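Local coordinates for 11S globulin (Wrightia tinctoria, PDB 5WXU), which probably serves as a nutrient reservoir in the seed and binds the plant hormone auxin (indole-3-acetic acid), at residues B[98-102]-B[190-194]; B[160-164]-B[323-329]. One frame throughout, in Å; residues are numbered along the deposited sequence.

In the fold
From the N terminus, the chain reaches 98-102, the turn between strands 91-98 and 102-108, and then 160-164, at the end of strand 158-162. Contact 1 closes a loop of 87 residues when 190-194 returns to 98-102, inside the N-terminal cupin region. Contact 2 closes a longer loop of 158 residues, bringing helix 325-329 of the C-terminal cupin region to 160-164. Since the segments alternate along the chain, the two loops cross. Their centres lie about 13 Å apart, and they meet directly: Glu190 of contact 1 probably accepts a hydrogen bond from the backbone of Ala164 and packs on Leu329. Contact 1 thus joins two loops of one cupin, and contact 2 joins both cupins.

Contact 1: B[98-102]-B[190-194]; sequences NNAPM and ENQLD. With PO4 (phosphate ion), chain N.
Asn99 and Asn191 run alongside each other in the same direction, yet their amide planes stand almost perpendicular, 85° apart. The one hydrogen bond across the contact, from Asn99 ND2 to Asn191 OD1, is weak and bent (3.0 Å, 149°). CG anti to the backbone N (chi1 173°) carries the short Asn191 amide toward Asn99, where OD1 meets Asn99 ND2 and also the N of Leu193 (3.0 Å), an Asx turn, while Asn191 ND2 reaches Asp194 O nearly straight (2.9 Å). The backbone O of Asn99, buried without a polar partner, faces Asn191 CB at 3.2 Å. Within the N-terminal cupin this joins the turn between strands 91-98 and 102-108 to the loop leaving strand 178-185. Asn99 ND2 also bonds Asn196 O, its OD1 accepts from Arg198 N, and Asn191 ND2 also serves Leu186 O. Leucine adds an apolar cover, Leu193 CD1 meeting Asn99 CB at 3.7 Å. Asn98 ND2 donates to PO4 O1 (3.1 Å), a phosphate probably from the crystallisation liquor that Ser96, His85, His168 and Arg199 also hold. The rigid Pro101 ring rests CB against Glu190 OE1 (3.4 Å), an oxygen that accepts its hydrogen bond from the backbone N of Ala164.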
loop_
_atom_site.group_PDB
_atom_site.type_symbol
_atom_site.label_atom_id
_atom_site.label_comp_id
_atom_site.label_asym_id
_atom_site.label_seq_id
_atom_site.Cartn_x
_atom_site.Cartn_y
_atom_site.Cartn_z
ATOM N N ASN B 98 -4.272 12.626 24.812
ATOM C CA ASN B 98 -4.319 11.328 25.399
ATOM C C ASN B 98 -3.296 10.425 24.748
ATOM O O ASN B 98 -2.816 10.705 23.652
ATOM C CB ASN B 98 -5.686 10.719 25.234
ATOM C CG ASN B 98 -6.771 11.621 25.725
ATOM O OD1 ASN B 98 -7.621 12.072 24.968
ATOM N ND2 ASN B 98 -6.801 11.856 27.050
ATOM N N ASN B 99 -3.041 9.331 25.423
ATOM C CA ASN B 99 -2.188 8.266 24.852
ATOM C C ASN B 99 -2.871 7.247 23.951
ATOM O O ASN B 99 -2.228 6.329 23.414
ATOM C CB ASN B 99 -1.452 7.529 25.966
ATOM C CG ASN B 99 -2.357 6.794 26.898
ATOM O OD1 ASN B 99 -3.333 7.387 27.352
ATOM N ND2 ASN B 99 -2.029 5.554 27.263
ATOM N N ALA B 100 -4.172 7.372 23.798
ATOM C CA ALA B 100 -4.966 6.392 23.041
ATOM C C ALA B 100 -5.827 7.195 22.151
ATOM O O ALA B 100 -6.306 8.265 22.527
ATOM C CB ALA B 100 -5.853 5.537 23.945
ATOM N N PRO B 101 -6.084 6.703 20.940
ATOM C CA PRO B 101 -7.103 7.269 20.032
ATOM C C PRO B 101 -8.526 7.040 20.588
ATOM O O PRO B 101 -8.708 6.238 21.533
ATOM C CB PRO B 101 -6.865 6.537 18.748
ATOM C CG PRO B 101 -6.377 5.179 19.208
ATOM C CD PRO B 101 -5.578 5.399 20.456
ATOM N N MET B 102 -9.475 7.786 20.057
ATOM C CA MET B 102 -10.838 7.757 20.572
ATOM C C MET B 102 -11.823 8.039 19.491
ATOM O O MET B 102 -11.493 8.712 18.529
ATOM C CB MET B 102 -10.970 8.802 21.680
ATOM C CG MET B 102 -10.846 10.205 21.136
ATOM S SD MET B 102 -10.366 11.367 22.408
ATOM C CE MET B 102 -9.511 12.569 21.521
ATOM N N GLU B 190 -1.322 2.813 18.559
ATOM C CA GLU B 190 -0.862 4.173 18.831
ATOM C C GLU B 190 -0.454 4.364 20.317
ATOM O O GLU B 190 0.264 5.307 20.594
ATOM C CB GLU B 190 -1.919 5.215 18.473
ATOM C CG GLU B 190 -2.173 5.378 16.962
ATOM C CD GLU B 190 -3.130 6.504 16.599
ATOM O OE1 GLU B 190 -3.789 7.104 17.481
ATOM O OE2 GLU B 190 -3.204 6.815 15.384
ATOM N N ASN B 191 -0.857 3.464 21.217
ATOM C CA ASN B 191 -0.503 3.597 22.617
ATOM C C ASN B 191 0.664 2.715 22.942
ATOM O O ASN B 191 0.492 1.493 23.094
ATOM C CB ASN B 191 -1.686 3.216 23.467
ATOM C CG ASN B 191 -1.370 3.166 24.936
ATOM O OD1 ASN B 191 -0.379 3.779 25.421
ATOM N ND2 ASN B 191 -2.182 2.372 25.654
ATOM N N GLN B 192 1.849 3.293 23.068
ATOM C CA GLN B 192 3.039 2.515 23.384
ATOM C C GLN B 192 3.387 2.491 24.862
ATOM O O GLN B 192 4.489 2.046 25.237
ATOM C CB GLN B 192 4.277 2.999 22.602
ATOM C CG GLN B 192 4.136 2.932 21.101
ATOM C CD GLN B 192 5.438 3.132 20.339
ATOM O OE1 GLN B 192 6.535 2.925 20.877
ATOM N NE2 GLN B 192 5.321 3.419 19.053
ATOM N N LEU B 193 2.515 3.055 25.677
ATOM C CA LEU B 193 2.803 3.186 27.111
ATOM C C LEU B 193 2.408 1.871 27.812
ATOM O O LEU B 193 3.222 0.988 27.888
ATOM C CB LEU B 193 2.192 4.412 27.720
ATOM C CG LEU B 193 2.794 5.722 27.226
ATOM C CD1 LEU B 193 1.882 6.898 27.485
ATOM C CD2 LEU B 193 4.147 5.960 27.927
ATOM N N ASP B 194 1.192 1.786 28.325
ATOM C CA ASP B 194 0.665 0.577 28.901
ATOM C C ASP B 194 -0.873 0.769 28.882
ATOM O O ASP B 194 -1.399 1.823 28.429
ATOM C CB ASP B 194 1.219 0.375 30.311
ATOM C CG ASP B 194 0.954 1.634 31.207
ATOM O OD1 ASP B 194 -0.189 2.075 31.316
ATOM O OD2 ASP B 194 1.920 2.234 31.732
HETATM P P PO4 N . -10.265 13.531 27.206
HETATM O O1 PO4 N . -8.839 14.008 27.783
HETATM O O2 PO4 N . -10.948 14.271 26.067
HETATM O O3 PO4 N . -10.022 12.238 26.418
HETATM O O4 PO4 N . -11.265 12.998 28.233
#

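Contact 2: B[160-164]-B[323-329]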
loop_
_atom_site.group_PDB
_atom_site.type_symbol
_atom_site.label_atom_id
_atom_site.label_comp_id
_atom_site.label_asym_id
_atom_site.label_seq_id
_atom_site.Cartn_x
_atom_site.Cartn_y
_atom_site.Cartn_z
ATOM N N ILE B 160 -16.816 11.589 16.191
ATOM C CA ILE B 160 -15.573 12.313 15.917
ATOM C C ILE B 160 -14.416 11.367 16.235
ATOM O O ILE B 160 -14.425 10.707 17.255
ATOM C CB ILE B 160 -15.424 13.539 16.868
ATOM C CG1 ILE B 160 -16.624 14.494 16.787
ATOM C CG2 ILE B 160 -14.156 14.336 16.651
ATOM C CD1 ILE B 160 -17.022 15.087 18.134
ATOM N N ALA B 161 -13.408 11.331 15.387
ATOM C CA ALA B 161 -12.318 10.425 15.510
ATOM C C ALA B 161 -11.063 11.165 15.700
ATOM O O ALA B 161 -10.680 11.972 14.807
ATOM C CB ALA B 161 -12.209 9.554 14.228
ATOM N N LEU B 162 -10.343 10.887 16.784
ATOM C CA LEU B 162 -9.060 11.591 17.031
ATOM C C LEU B 162 -7.919 10.665 17.380
ATOM O O LEU B 162 -8.072 9.760 18.191
ATOM C CB LEU B 162 -9.247 12.547 18.210
ATOM C CG LEU B 162 -10.208 13.732 17.975
ATOM C CD1 LEU B 162 -10.491 14.592 19.194
ATOM C CD2 LEU B 162 -9.690 14.614 16.884
ATOM N N PRO B 163 -6.723 10.886 16.813
ATOM C CA PRO B 163 -5.571 10.110 17.190
ATOM C C PRO B 163 -5.079 10.398 18.598
ATOM O O PRO B 163 -5.264 11.516 19.173
ATOM C CB PRO B 163 -4.499 10.530 16.160
ATOM C CG PRO B 163 -5.290 11.145 15.062
ATOM C CD PRO B 163 -6.421 11.799 15.702
ATOM N N ALA B 164 -4.271 9.457 19.065
ATOM C CA ALA B 164 -3.444 9.660 20.250
ATOM C C ALA B 164 -2.487 10.799 20.032
ATOM O O ALA B 164 -1.959 10.999 18.921
ATOM C CB ALA B 164 -2.652 8.407 20.645
ATOM N N LEU B 323 -15.050 7.464 6.235
ATOM C CA LEU B 323 -14.237 8.448 6.899
ATOM C C LEU B 323 -12.794 7.939 6.912
ATOM O O LEU B 323 -12.450 7.062 7.677
ATOM C CB LEU B 323 -14.754 8.634 8.354
ATOM C CG LEU B 323 -14.063 9.598 9.322
ATOM C CD1 LEU B 323 -14.009 10.969 8.704
ATOM C CD2 LEU B 323 -14.679 9.572 10.691
ATOM N N PRO B 324 -11.888 8.561 6.126
ATOM C CA PRO B 324 -10.581 8.010 5.888
ATOM C C PRO B 324 -9.696 7.804 7.066
ATOM O O PRO B 324 -8.995 6.799 7.139
ATOM C CB PRO B 324 -9.921 9.009 4.879
ATOM C CG PRO B 324 -11.025 9.702 4.308
ATOM C CD PRO B 324 -12.224 9.627 5.185
ATOM N N ILE B 325 -9.757 8.723 8.032
ATOM C CA ILE B 325 -8.876 8.655 9.232
ATOM C C ILE B 325 -9.107 7.388 10.069
ATOM O O ILE B 325 -8.219 6.933 10.777
ATOM C CB ILE B 325 -8.999 9.929 10.096
ATOM C CG1 ILE B 325 -7.813 10.027 11.049
ATOM C CG2 ILE B 325 -10.353 10.051 10.740
ATOM C CD1 ILE B 325 -7.793 11.349 11.820
ATOM N N LEU B 326 -10.279 6.798 9.914
ATOM C CA LEU B 326 -10.553 5.520 10.587
ATOM C C LEU B 326 -9.662 4.381 10.186
ATOM O O LEU B 326 -9.418 3.478 10.961
ATOM C CB LEU B 326 -12.002 5.106 10.424
ATOM C CG LEU B 326 -13.086 6.014 11.062
ATOM C CD1 LEU B 326 -14.486 5.519 10.809
ATOM C CD2 LEU B 326 -12.869 6.237 12.568
ATOM N N ARG B 327 -9.106 4.433 8.966
ATOM C CA ARG B 327 -8.173 3.403 8.553
ATOM C C ARG B 327 -6.917 3.416 9.398
ATOM O O ARG B 327 -6.477 2.383 9.850
ATOM C CB ARG B 327 -7.800 3.631 7.085
ATOM C CG ARG B 327 -6.821 2.655 6.492
ATOM C CD ARG B 327 -7.505 1.400 6.155
ATOM N NE ARG B 327 -6.672 0.494 5.380
ATOM C CZ ARG B 327 -6.943 -0.799 5.241
ATOM N NH1 ARG B 327 -8.016 -1.327 5.824
ATOM N NH2 ARG B 327 -6.133 -1.577 4.541
ATOM N N LYS B 328 -6.385 4.597 9.711
ATOM C CA LYS B 328 -5.171 4.775 10.554
ATOM C C LYS B 328 -5.491 4.376 12.002
ATOM O O LYS B 328 -4.691 3.712 12.680
ATOM C CB LYS B 328 -4.808 6.269 10.533
ATOM C CG LYS B 328 -3.757 6.825 11.519
ATOM C CD LYS B 328 -3.683 8.362 11.396
ATOM C CE LYS B 328 -2.881 9.048 12.513
ATOM N NZ LYS B 328 -1.403 8.834 12.401
ATOM N N LEU B 329 -6.690 4.731 12.426
ATOM C CA LEU B 329 -7.103 4.516 13.822
ATOM C C LEU B 329 -7.552 3.102 14.150
ATOM O O LEU B 329 -7.613 2.736 15.332
ATOM C CB LEU B 329 -8.141 5.560 14.221
ATOM C CG LEU B 329 -7.729 7.030 14.162
ATOM C CD1 LEU B 329 -8.890 7.809 14.767
ATOM C CD2 LEU B 329 -6.416 7.248 14.917
#
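Strand 160-162 and the short helix 325-329 run at 49° to each other, their axes approaching to 8.9 Å. The backbones are nearest where CA of Pro163 lies 6.7 Å from CA of Leu329. No hydrogen bond joins the segments, so the contact rests on apolar side chains. Ala161 points its methyl at the helix, and its small size lets several branches gather round that one carbon. Leu326 CD2 and Leu329 CD1 each come to 3.8 Å of Ala161 CB, Ile325 CG2 to 4.0 Å, and Leu323 CD2 is a little farther off. The backbone O of Ala161 is buried here and finds no polar partner in the model. Leu329 reaches both Ala161 in the strand and Pro163 just beyond it: besides CD1 on the alanine, CD2 lies 3.8 Å from Pro163 CA. With an alanine in place of Leu329 both branches are gone, which would probably open a gap between the helix and Ala161 and Pro163. Proline presents a rigid apolar surface, crossed at about a right angle by Ile325, whose CD1 approaches Pro163 CG to 4.1 Å. Lys328 lays its aliphatic CE beside the same carbon and bends at its last torsion (chi4 72°), carrying NZ away from the ring. The strand belongs to the N-terminal cupin and the helix to the C-terminal one, making this an interface between the paired domains of the bicupin fold of 11S seed globulins.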